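Local coordinates for cystathionine beta-lyase family protein, YNBB B.subtilis ortholog (Clostridium acetobutylicum, PDB 3HVY), which probably acts as a pyridoxal-phosphate-dependent carbon-sulfur lyase of the methionine gamma-lyase family, and is putatively linked to aluminium resistance, at residues L194-A197 / E198-E201; T382-Q385 / G386-I389; D128-H131 / D132-M136; H103-G106 / A107-G111; G143-E147 / Y148-Y152. All coordinates share one frame; numbering follows the deposited sequence.

Contact 1: L194-A197 / E198-E201; sequences LRIA and EIAE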
loop_
_atom_site.group_PDB
_atom_site.type_symbol
_atom_site.label_atom_id
_atom_site.label_comp_id
_atom_site.label_asym_id
_atom_site.label_seq_id
_atom_site.Cartn_x
_atom_site.Cartn_y
_atom_site.Cartn_z
ATOM N N LEU D 194 37.174 2.753 6.740
ATOM C CA LEU D 194 38.040 1.624 6.389
ATOM C C LEU D 194 37.721 1.057 5.031
ATOM O O LEU D 194 36.607 0.602 4.781
ATOM C CB LEU D 194 37.846 0.475 7.379
ATOM C CG LEU D 194 38.655 0.297 8.622
ATOM C CD1 LEU D 194 38.218 -1.073 9.125
ATOM C CD2 LEU D 194 40.183 0.357 8.328
ATOM N N ARG D 195 38.705 1.051 4.152
ATOM C CA ARG D 195 38.504 0.508 2.799
ATOM C C ARG D 195 38.462 -1.038 2.780
ATOM O O ARG D 195 39.003 -1.712 3.644
ATOM C CB ARG D 195 39.660 0.979 1.937
ATOM C CG ARG D 195 39.755 2.492 1.745
ATOM C CD ARG D 195 39.143 2.832 0.436
ATOM N NE ARG D 195 40.058 2.402 -0.622
ATOM C CZ ARG D 195 39.738 2.299 -1.911
ATOM N NH1 ARG D 195 38.525 2.589 -2.339
ATOM N NH2 ARG D 195 40.656 1.913 -2.779
ATOM N N ILE D 196 37.904 -1.611 1.720
ATOM C CA ILE D 196 37.796 -3.035 1.678
ATOM C C ILE D 196 39.156 -3.713 1.759
ATOM O O ILE D 196 39.293 -4.750 2.421
ATOM C CB ILE D 196 37.023 -3.525 0.421
ATOM C CG1 ILE D 196 35.558 -3.096 0.482
ATOM C CG2 ILE D 196 37.241 -5.040 0.238
ATOM C CD1 ILE D 196 34.726 -3.711 1.599
ATOM N N ALA D 197 40.173 -3.134 1.117
ATOM C CA ALA D 197 41.541 -3.718 1.166
ATOM C C ALA D 197 42.108 -3.667 2.561
ATOM O O ALA D 197 42.884 -4.555 2.953
ATOM C CB ALA D 197 42.516 -3.036 0.146
ATOM N N GLU D 198 41.730 -2.661 3.337
ATOM C CA GLU D 198 42.123 -2.604 4.744
ATOM C C GLU D 198 41.432 -3.645 5.584
ATOM O O GLU D 198 42.051 -4.284 6.444
ATOM C CB GLU D 198 41.872 -1.238 5.322
ATOM C CG GLU D 198 42.760 -0.226 4.682
ATOM C CD GLU D 198 42.438 1.216 5.012
ATOM O OE1 GLU D 198 41.286 1.718 4.903
ATOM O OE2 GLU D 198 43.412 1.893 5.315
ATOM N N ILE D 199 40.140 -3.825 5.343
ATOM C CA ILE D 199 39.374 -4.864 6.029
ATOM C C ILE D 199 39.958 -6.222 5.667
ATOM O O ILE D 199 40.103 -7.082 6.545
ATOM C CB ILE D 199 37.862 -4.781 5.705
ATOM C CG1 ILE D 199 37.284 -3.452 6.253
ATOM C CG2 ILE D 199 37.140 -5.999 6.277
ATOM C CD1 ILE D 199 35.898 -3.109 5.750
ATOM N N ALA D 200 40.323 -6.416 4.391
ATOM C CA ALA D 200 40.927 -7.675 3.977
ATOM C C ALA D 200 42.157 -8.045 4.778
ATOM O O ALA D 200 42.327 -9.204 5.182
ATOM C CB ALA D 200 41.261 -7.650 2.470
ATOM N N GLU D 201 43.017 -7.074 5.013
ATOM C CA GLU D 201 44.252 -7.315 5.760
ATOM C C GLU D 201 44.020 -7.539 7.247
ATOM O O GLU D 201 44.710 -8.335 7.860
ATOM C CB GLU D 201 45.232 -6.160 5.565
ATOM C CG GLU D 201 45.733 -6.103 4.159
ATOM C CD GLU D 201 46.378 -7.441 3.715
ATOM O OE1 GLU D 201 47.270 -7.934 4.454
ATOM O OE2 GLU D 201 45.975 -7.996 2.649
HETATM O O HOH W 1 44.460 -5.876 1.255
#

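Contact 2: T382-Q385 / G386-I389; sequences TFVQ and GASI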
loop_
_atom_site.group_PDB
_atom_site.type_symbol
_atom_site.label_atom_id
_atom_site.label_comp_id
_atom_site.label_asym_id
_atom_site.label_seq_id
_atom_site.Cartn_x
_atom_site.Cartn_y
_atom_site.Cartn_z
ATOM N N THR D 382 13.930 14.969 3.178
ATOM C CA THR D 382 13.990 13.782 2.315
ATOM C C THR D 382 12.590 13.156 2.101
ATOM O O THR D 382 11.647 13.443 2.805
ATOM C CB THR D 382 14.985 12.789 2.976
ATOM O OG1 THR D 382 14.539 12.477 4.293
ATOM C CG2 THR D 382 16.392 13.420 3.175
ATOM N N PHE D 383 12.442 12.347 1.061
ATOM C CA PHE D 383 11.185 11.712 0.735
ATOM C C PHE D 383 10.893 10.588 1.703
ATOM O O PHE D 383 9.711 10.345 2.047
ATOM C CB PHE D 383 11.215 11.161 -0.709
ATOM C CG PHE D 383 11.326 12.226 -1.731
ATOM C CD1 PHE D 383 10.218 12.968 -2.080
ATOM C CD2 PHE D 383 12.559 12.529 -2.316
ATOM C CE1 PHE D 383 10.342 13.968 -3.030
ATOM C CE2 PHE D 383 12.666 13.510 -3.253
ATOM C CZ PHE D 383 11.573 14.233 -3.603
ATOM N N VAL D 384 11.959 9.935 2.149
ATOM C CA VAL D 384 11.886 8.858 3.150
ATOM C C VAL D 384 12.536 9.348 4.460
ATOM O O VAL D 384 13.690 9.838 4.510
ATOM C CB VAL D 384 12.485 7.522 2.611
ATOM C CG1 VAL D 384 12.539 6.416 3.690
ATOM C CG2 VAL D 384 11.695 7.023 1.388
ATOM N N GLN D 385 11.764 9.260 5.522
ATOM C CA GLN D 385 12.179 9.871 6.782
ATOM C C GLN D 385 13.406 9.183 7.299
ATOM O O GLN D 385 13.386 7.980 7.588
ATOM C CB GLN D 385 11.071 9.831 7.818
ATOM C CG GLN D 385 11.389 10.685 9.071
ATOM C CD GLN D 385 10.548 10.249 10.247
ATOM O OE1 GLN D 385 10.542 9.092 10.595
ATOM N NE2 GLN D 385 9.818 11.176 10.847
ATOM N N GLY D 386 14.489 9.964 7.404
ATOM C CA GLY D 386 15.738 9.475 7.914
ATOM C C GLY D 386 16.648 8.834 6.922
ATOM O O GLY D 386 17.693 8.348 7.327
ATOM N N ALA D 387 16.238 8.765 5.640
ATOM C CA ALA D 387 17.013 8.070 4.584
ATOM C C ALA D 387 18.313 8.807 4.347
ATOM O O ALA D 387 18.290 9.971 4.059
ATOM C CB ALA D 387 16.239 8.001 3.248
ATOM N N SER D 388 19.463 8.167 4.466
ATOM C CA SER D 388 20.630 9.011 4.271
ATOM C C SER D 388 21.313 8.856 2.932
ATOM O O SER D 388 22.305 9.533 2.685
ATOM C CB SER D 388 21.558 9.036 5.481
ATOM O OG SER D 388 21.727 7.761 6.024
ATOM N N ILE D 389 20.716 8.076 2.014
ATOM C CA ILE D 389 21.194 8.073 0.657
ATOM C C ILE D 389 20.655 9.355 -0.044
ATOM O O ILE D 389 21.098 9.727 -1.142
ATOM C CB ILE D 389 20.771 6.771 -0.063
ATOM C CG1 ILE D 389 21.430 6.605 -1.432
ATOM C CG2 ILE D 389 19.226 6.691 -0.150
ATOM C CD1 ILE D 389 22.957 6.665 -1.424
HETATM O O HOH W 2 13.722 13.043 7.234
HETATM O O HOH W 3 17.048 11.966 6.285
#

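Contact 3: D128-H131 / D132-M136; sequences DTLH and DIIGM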
loop_
_atom_site.group_PDB
_atom_site.type_symbol
_atom_site.label_atom_id
_atom_site.label_comp_id
_atom_site.label_asym_id
_atom_site.label_seq_id
_atom_site.Cartn_x
_atom_site.Cartn_y
_atom_site.Cartn_z
ATOM N N ASP D 128 27.335 5.755 18.274
ATOM C CA ASP D 128 26.555 6.065 19.507
ATOM C C ASP D 128 25.331 5.203 19.716
ATOM O O ASP D 128 25.045 4.780 20.808
ATOM C CB ASP D 128 26.094 7.530 19.467
ATOM C CG ASP D 128 27.260 8.522 19.574
ATOM O OD1 ASP D 128 28.254 8.216 20.289
ATOM O OD2 ASP D 128 27.159 9.610 18.945
ATOM N N THR D 129 24.640 4.910 18.635
ATOM C CA THR D 129 23.444 4.104 18.701
ATOM C C THR D 129 23.685 2.669 19.128
ATOM O O THR D 129 22.738 2.001 19.523
ATOM C CB THR D 129 22.723 4.126 17.345
ATOM O OG1 THR D 129 23.595 3.598 16.322
ATOM C CG2 THR D 129 22.347 5.559 17.005
ATOM N N LEU D 130 24.929 2.193 19.099
ATOM C CA LEU D 130 25.229 0.842 19.576
ATOM C C LEU D 130 25.503 0.746 21.033
ATOM O O LEU D 130 25.654 -0.342 21.548
ATOM C CB LEU D 130 26.484 0.282 18.914
ATOM C CG LEU D 130 26.364 -0.270 17.525
ATOM C CD1 LEU D 130 27.501 -1.281 17.437
ATOM C CD2 LEU D 130 25.022 -0.912 17.347
ATOM N N HIS D 131 25.610 1.871 21.707
ATOM C CA HIS D 131 26.056 1.861 23.085
ATOM C C HIS D 131 25.109 1.146 24.000
ATOM O O HIS D 131 25.540 0.441 24.918
ATOM C CB HIS D 131 26.385 3.273 23.528
ATOM C CG HIS D 131 27.567 3.857 22.800
ATOM N ND1 HIS D 131 28.331 4.874 23.319
ATOM C CD2 HIS D 131 28.135 3.529 21.610
ATOM C CE1 HIS D 131 29.293 5.179 22.462
ATOM N NE2 HIS D 131 29.215 4.360 21.429
ATOM N N ASP D 132 23.820 1.281 23.740
ATOM C CA ASP D 132 22.813 0.546 24.545
ATOM C C ASP D 132 22.725 -0.935 24.179
ATOM O O ASP D 132 22.431 -1.752 25.062
ATOM C CB ASP D 132 21.440 1.207 24.448
ATOM C CG ASP D 132 21.311 2.473 25.346
ATOM O OD1 ASP D 132 22.058 2.630 26.335
ATOM O OD2 ASP D 132 20.417 3.287 25.083
ATOM N N ILE D 133 22.969 -1.272 22.896
ATOM C CA ILE D 133 23.067 -2.703 22.460
ATOM C C ILE D 133 24.147 -3.433 23.283
ATOM O O ILE D 133 23.899 -4.461 23.880
ATOM C CB ILE D 133 23.303 -2.844 20.947
ATOM C CG1 ILE D 133 21.998 -2.541 20.212
ATOM C CG2 ILE D 133 23.807 -4.294 20.548
ATOM C CD1 ILE D 133 22.127 -2.218 18.746
ATOM N N ILE D 134 25.318 -2.823 23.379
ATOM C CA ILE D 134 26.452 -3.349 24.144
ATOM C C ILE D 134 26.171 -3.320 25.669
ATOM O O ILE D 134 26.449 -4.286 26.387
ATOM C CB ILE D 134 27.738 -2.557 23.795
ATOM C CG1 ILE D 134 28.092 -2.839 22.333
ATOM C CG2 ILE D 134 28.852 -2.913 24.780
ATOM C CD1 ILE D 134 28.853 -1.766 21.597
ATOM N N GLY D 135 25.610 -2.214 26.140
ATOM C CA GLY D 135 25.289 -2.027 27.564
ATOM C C GLY D 135 26.379 -1.225 28.237
ATOM O O GLY D 135 27.012 -1.672 29.183
HETATM N N MSE D 136 26.600 -0.023 27.754
HETATM C CA MSE D 136 27.707 0.755 28.240
HETATM C C MSE D 136 27.427 1.546 29.478
HETATM O O MSE D 136 28.347 1.917 30.169
HETATM C CB MSE D 136 28.291 1.593 27.110
HETATM C CG MSE D 136 29.262 0.736 26.345
HETATM SE SE MSE D 136 29.917 1.708 24.937
HETATM C CE MSE D 136 30.485 0.369 23.720
HETATM O O HOH W 4 22.840 3.557 22.396
#

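Contact 4: H103-G106 / A107-G111; sequences HAIG and AALFG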
loop_
_atom_site.group_PDB
_atom_site.type_symbol
_atom_site.label_atom_id
_atom_site.label_comp_id
_atom_site.label_asym_id
_atom_site.label_seq_id
_atom_site.Cartn_x
_atom_site.Cartn_y
_atom_site.Cartn_z
ATOM N N HIS D 103 18.967 -1.802 14.238
ATOM C CA HIS D 103 18.194 -2.981 14.541
ATOM C C HIS D 103 18.836 -4.165 13.851
ATOM O O HIS D 103 19.024 -5.202 14.477
ATOM C CB HIS D 103 16.762 -2.770 14.055
ATOM C CG HIS D 103 15.795 -3.855 14.417
ATOM N ND1 HIS D 103 14.444 -3.763 14.123
ATOM C CD2 HIS D 103 15.958 -5.036 15.060
ATOM C CE1 HIS D 103 13.834 -4.858 14.530
ATOM N NE2 HIS D 103 14.730 -5.644 15.115
ATOM N N ALA D 104 19.183 -4.027 12.577
ATOM C CA ALA D 104 19.825 -5.125 11.821
ATOM C C ALA D 104 21.189 -5.507 12.426
ATOM O O ALA D 104 21.488 -6.691 12.592
ATOM C CB ALA D 104 19.994 -4.756 10.371
ATOM N N ILE D 105 21.969 -4.499 12.799
ATOM C CA ILE D 105 23.279 -4.695 13.405
ATOM C C ILE D 105 23.126 -5.375 14.757
ATOM O O ILE D 105 23.722 -6.420 15.005
ATOM C CB ILE D 105 24.081 -3.363 13.516
ATOM C CG1 ILE D 105 24.489 -2.862 12.105
ATOM C CG2 ILE D 105 25.344 -3.545 14.418
ATOM C CD1 ILE D 105 24.792 -1.424 12.069
ATOM N N GLY D 106 22.268 -4.822 15.597
ATOM C CA GLY D 106 21.943 -5.433 16.886
ATOM C C GLY D 106 21.478 -6.880 16.822
ATOM O O GLY D 106 21.894 -7.691 17.643
ATOM N N ALA D 107 20.611 -7.206 15.865
ATOM C CA ALA D 107 20.094 -8.553 15.721
ATOM C C ALA D 107 21.252 -9.514 15.348
ATOM O O ALA D 107 21.293 -10.664 15.794
ATOM C CB ALA D 107 18.990 -8.584 14.663
ATOM N N ALA D 108 22.170 -9.050 14.498
ATOM C CA ALA D 108 23.325 -9.853 14.094
ATOM C C ALA D 108 24.209 -10.151 15.312
ATOM O O ALA D 108 24.683 -11.265 15.460
ATOM C CB ALA D 108 24.122 -9.186 12.988
ATOM N N LEU D 109 24.362 -9.177 16.219
ATOM C CA LEU D 109 25.142 -9.365 17.419
ATOM C C LEU D 109 24.439 -10.253 18.445
ATOM O O LEU D 109 24.990 -11.281 18.841
ATOM C CB LEU D 109 25.527 -8.019 18.030
ATOM C CG LEU D 109 26.375 -7.109 17.103
ATOM C CD1 LEU D 109 26.443 -5.657 17.664
ATOM C CD2 LEU D 109 27.741 -7.759 16.900
ATOM N N PHE D 110 23.221 -9.881 18.849
ATOM C CA PHE D 110 22.474 -10.662 19.822
ATOM C C PHE D 110 22.372 -12.103 19.392
ATOM O O PHE D 110 22.638 -13.003 20.158
ATOM C CB PHE D 110 21.075 -10.111 20.072
ATOM C CG PHE D 110 21.011 -9.105 21.165
ATOM C CD1 PHE D 110 21.006 -9.508 22.485
ATOM C CD2 PHE D 110 20.945 -7.747 20.879
ATOM C CE1 PHE D 110 20.970 -8.570 23.537
ATOM C CE2 PHE D 110 20.927 -6.798 21.939
ATOM C CZ PHE D 110 20.927 -7.227 23.257
ATOM N N GLY D 111 22.026 -12.327 18.144
ATOM C CA GLY D 111 21.832 -13.691 17.705
ATOM C C GLY D 111 23.034 -14.600 17.807
ATOM O O GLY D 111 22.888 -15.827 18.010
#

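Contact 5: G143-E147 / Y148-Y152; sequences GSLRE and YGVKY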
loop_
_atom_site.group_PDB
_atom_site.type_symbol
_atom_site.label_atom_id
_atom_site.label_comp_id
_atom_site.label_asym_id
_atom_site.label_seq_id
_atom_site.Cartn_x
_atom_site.Cartn_y
_atom_site.Cartn_z
ATOM N N GLY D 143 18.009 -4.161 28.413
ATOM C CA GLY D 143 18.151 -5.469 27.778
ATOM C C GLY D 143 19.369 -5.597 26.889
ATOM O O GLY D 143 19.344 -6.255 25.836
ATOM N N SER D 144 20.460 -4.997 27.341
ATOM C CA SER D 144 21.696 -5.008 26.589
ATOM C C SER D 144 22.380 -6.352 26.667
ATOM O O SER D 144 22.089 -7.175 27.558
ATOM C CB SER D 144 22.638 -3.964 27.173
ATOM O OG SER D 144 23.041 -4.410 28.452
ATOM N N LEU D 145 23.336 -6.543 25.760
ATOM C CA LEU D 145 24.226 -7.699 25.776
ATOM C C LEU D 145 24.824 -7.928 27.159
ATOM O O LEU D 145 24.838 -9.034 27.667
ATOM C CB LEU D 145 25.336 -7.514 24.746
ATOM C CG LEU D 145 24.891 -7.663 23.270
ATOM C CD1 LEU D 145 25.979 -7.057 22.318
ATOM C CD2 LEU D 145 24.558 -9.113 22.978
ATOM N N ARG D 146 25.336 -6.873 27.762
ATOM C CA ARG D 146 25.900 -6.959 29.115
ATOM C C ARG D 146 24.894 -7.498 30.129
ATOM O O ARG D 146 25.260 -8.289 31.017
ATOM C CB ARG D 146 26.362 -5.577 29.541
ATOM C CG ARG D 146 26.931 -5.457 30.986
ATOM C CD ARG D 146 27.175 -3.998 31.389
ATOM N NE ARG D 146 25.889 -3.266 31.520
ATOM C CZ ARG D 146 25.025 -3.393 32.545
ATOM N NH1 ARG D 146 25.280 -4.225 33.553
ATOM N NH2 ARG D 146 23.887 -2.696 32.557
ATOM N N GLU D 147 23.648 -7.040 30.037
ATOM C CA GLU D 147 22.591 -7.516 30.928
ATOM C C GLU D 147 22.298 -8.987 30.671
ATOM O O GLU D 147 21.728 -9.660 31.533
ATOM C CB GLU D 147 21.292 -6.701 30.772
ATOM C CG GLU D 147 21.365 -5.270 31.204
ATOM C CD GLU D 147 20.139 -4.458 30.817
ATOM O OE1 GLU D 147 18.993 -4.909 31.039
ATOM O OE2 GLU D 147 20.309 -3.346 30.303
ATOM N N TYR D 148 22.654 -9.484 29.485
ATOM C CA TYR D 148 22.539 -10.912 29.213
ATOM C C TYR D 148 23.851 -11.670 29.387
ATOM O O TYR D 148 23.995 -12.775 28.876
ATOM C CB TYR D 148 21.974 -11.188 27.832
ATOM C CG TYR D 148 20.495 -10.956 27.803
ATOM C CD1 TYR D 148 19.606 -11.948 28.237
ATOM C CD2 TYR D 148 19.973 -9.740 27.380
ATOM C CE1 TYR D 148 18.245 -11.735 28.253
ATOM C CE2 TYR D 148 18.601 -9.516 27.394
ATOM C CZ TYR D 148 17.749 -10.519 27.829
ATOM O OH TYR D 148 16.408 -10.307 27.861
ATOM N N GLY D 149 24.800 -11.076 30.098
ATOM C CA GLY D 149 26.027 -11.782 30.445
ATOM C C GLY D 149 27.111 -11.759 29.397
ATOM O O GLY D 149 28.118 -12.467 29.534
ATOM N N VAL D 150 26.924 -10.954 28.368
ATOM C CA VAL D 150 27.913 -10.885 27.292
ATOM C C VAL D 150 28.952 -9.827 27.672
ATOM O O VAL D 150 28.614 -8.687 27.954
ATOM C CB VAL D 150 27.272 -10.626 25.955
ATOM C CG1 VAL D 150 28.338 -10.543 24.831
ATOM C CG2 VAL D 150 26.247 -11.718 25.687
ATOM N N LYS D 151 30.210 -10.242 27.710
ATOM C CA LYS D 151 31.324 -9.354 28.029
ATOM C C LYS D 151 31.728 -8.577 26.781
ATOM O O LYS D 151 31.458 -9.011 25.646
ATOM C CB LYS D 151 32.492 -10.181 28.576
ATOM C CG LYS D 151 32.159 -10.914 29.868
ATOM C CD LYS D 151 33.263 -11.905 30.278
ATOM C CE LYS D 151 33.128 -12.392 31.732
ATOM N NZ LYS D 151 32.007 -13.325 32.016
ATOM N N TYR D 152 32.349 -7.417 26.995
ATOM C CA TYR D 152 32.719 -6.509 25.921
ATOM C C TYR D 152 34.150 -6.024 26.038
ATOM O O TYR D 152 34.582 -5.675 27.110
ATOM C CB TYR D 152 31.814 -5.297 25.924
ATOM C CG TYR D 152 32.090 -4.327 24.800
ATOM C CD1 TYR D 152 31.872 -4.693 23.505
ATOM C CD2 TYR D 152 32.502 -3.011 25.038
ATOM C CE1 TYR D 152 32.118 -3.835 22.480
ATOM C CE2 TYR D 152 32.721 -2.119 23.989
ATOM C CZ TYR D 152 32.520 -2.545 22.702
ATOM O OH TYR D 152 32.702 -1.704 21.586
#

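Contact 1: L194-A197 / E198-E201
The carboxylate of E198 reaches back over the start of its own helix and takes the backbone N-H of R195: R195 N to E198 OE1 is 2.8 Å and nearly straight, 168° at the hydrogen. OE1 spends its anti lone pair here. R195 is the N-cap residue, so this is the half of a capping box in which the third helical residue serves the cap. E198 gets there because CG stands anti to its carbonyl carbon (chi1 -66°) and the chain then runs extended. Its methylene carbons cover the route, with L194 CD2 resting 3.8 Å from E198 CB. On the adjoining side L194 CD1 meets I199 CG1, also at 3.8 Å. Behind these side chains the first helical turn is set by I199 N to R195 O (2.9 Å) and A200 N to I196 O (2.8 Å). A water donates to both A197 O and E201 OE2, tying the outer face. The cap has outside support: I196 N is bonded to E226, and the guanidinium of R195 turns to R330 O. Helix 196-207, which begins here, is the connecting helix of the beta-alpha-beta unit between strands 177-183 and 214-218.

Contact 2: T382-Q385 / G386-I389
A type II beta turn brings A387 back against V384, with Q385 and G386 at its corners. Its closing bond runs from A387 N to V384 O at 3.0 Å with 167° at the hydrogen, and the same residues pack through V384 CB and A387 CB, 3.8 Å apart. This is the tight side, where A387 CB also faces the V384 carbonyl oxygen. G386 has a positive phi of 87°, where a CB would be jammed against the Q385 carbonyl. The other side is looser and joined by water. T382 comes no nearer than 4.0 Å to G386 and A387 (OG1 to G386 N, CG2 to A387 O), while two waters bridge the difference: one donates to T382 OG1 and accepts from G386 N, the second donates to both T382 OG1 and A387 O. The side chain of Q385 leaves the turn and meets Y71 of the third subunit, whereas E390 holds the backbone N-H groups of F383 and V384. With OG1 lodged between its own N and carbonyl carbon (chi1 58°), T382 donates to V384 O at 2.8 Å, arriving on the face of that carbonyl opposite to A387 N.

Contact 3: D128-H131 / D132-M136
H131 O is gripped by two backbone N-H groups from the far end of the short helix, G135 N at 2.9 Å and M136 N at 3.1 Å. They come from opposite faces of the carbonyl plane, both tilted somewhat under 30° from it. The M136 N to H131 O bond, the approach of G135 N to D132 O and the positive phi of G135 together fit a Schellman motif, with G135 as its C-prime residue, which ends the helix at I134. One residue earlier, I134 N bonds to L130 O at 3.1 Å. At the front of the turn a water accepts from D132 N and donates to D128 O, while H131 N closes on that same oxygen directly.

The reversal at G135 also carries selenomethionine M136 back over the imidazole of H131. Its SE stands 4.0 Å from the ring centroid and 18° off the normal, the selenium counterpart of a Met-aromatic contact, over the ring face and nearest to CG. The M136 chain is extended beyond CG, which lets the heavy atom span that distance. The opposite face of the ring lies over D128 CA, and H131 NE2 is bonded to P126 O, so the ring is clasped on both faces and its rotation is held.

Packing on the apolar side is close: L130 CD2 and I133 CD1 are 3.5 Å apart, and I134 CD1 lies 4.1 Å from L130 CB. D132 points to a salt bridge with K140. Within the fold, L130 and I133 lean on helix 101-111, whereas I134 and M136 pack on Y152 of strand 151-154, so the short helix is wedged between these two elements.

Contact 4: H103-G106 / A107-G111
I105 and L109, one turn apart, lie side by side and point the same way, with I105 CG2 4.0 Å from L109 CD1. This is the sole direct meeting of apolar side chains between H103-G106 and A107-G111.

Backbone hydrogen bonds make up most of the rest, as in any regular alpha helix. A107 N reaches H103 O at 2.9 Å, A108 N and L109 N reach A104 O and I105 O at 3.1 Å each, and F110 N reaches G106 O at 2.8 Å with 171° at the hydrogen, the straightest of the four.

A third kind involves the ring of F110. Its chi1 of -90° swings CD2 to 3.4 Å from G106 O, so the carbonyl that accepts from F110 N also faces the ring's hydrogen-bearing edge, near the ring plane.

Around the helix, I105, A108 and L109 press on F216 of strand 214-218, while A107 touches helix 261-271. The F110 ring has a cation-pi partner in R270, and H103 meets F98 edge to face and V271 of the third subunit by packing.

All touching residues are buried, yet the four carbonyls from H103 to G106 are satisfied within the helix. The small residues A104, G106, A107 and A108 offer little bulk, consistent with a helix that packs closely against a central sheet and a neighbouring subunit.

Contact 5: G143-E147 / Y148-Y152
An ST motif headed by S144, whose O takes a weak bond from Y148 N and whose OG accepts from E147 N at 3.1 Å, begins the turn that leads through Y148 and V150 into strand 151-154. Across the turn L145 O is the main acceptor. It takes V150 N at 2.9 Å with 159° at the hydrogen, the donor standing above the carbonyl plane, and it shares the N-H of Y148 with S144 O, again weakly. G149 N closes a tighter loop to R146 O at 3.0 Å. G149 has a positive phi, 85°, where a CB would jam against the carbonyl of Y148, and this lets the chain turn from helical angles into the strand.

Two further contacts brace the reversal. R146 CA donates a CA-H...O contact to V150 O at 3.4 Å, and L145 CB packs on V150 CB at 3.9 Å, the two side chains slanting past each other.

The E147 carboxylate folds back on the start of the turn: it accepts from V142 N, holds G143 N and S144 N by weak bonds, and forms a salt bridge to R114 of the third subunit. L145 and Y148 pack on F110 of helix 101-111. Y148 has CG anti to its carbonyl carbon (chi1 -76°), which lays the ring back along the start of the turn, with CD2 3.3 Å from S144 O and CE2 meeting G143 O in the ring plane at 3.7 Å.

Contacts 3, 4 and 5 form one cluster, their centres 10 to 13 Å apart. Contact 3 packs on contact 4 through I133 CD1 and G106 CA, 3.7 Å apart, and probably bonds to contact 5 from L145 N to I133 O at 2.9 Å. F110 CZ of contact 4 lies 3.2 Å from G143 O of contact 5. Contact 1 stands apart, its centre 22 to 29 Å from the others, as does contact 2, on the opposite side of the chain's centre from contact 1. Contacts 2 to 5 all touch the third subunit. K244 carries the pyridoxal phosphate shortly after strand 237-241, which contact 4 touches through I105 and A108.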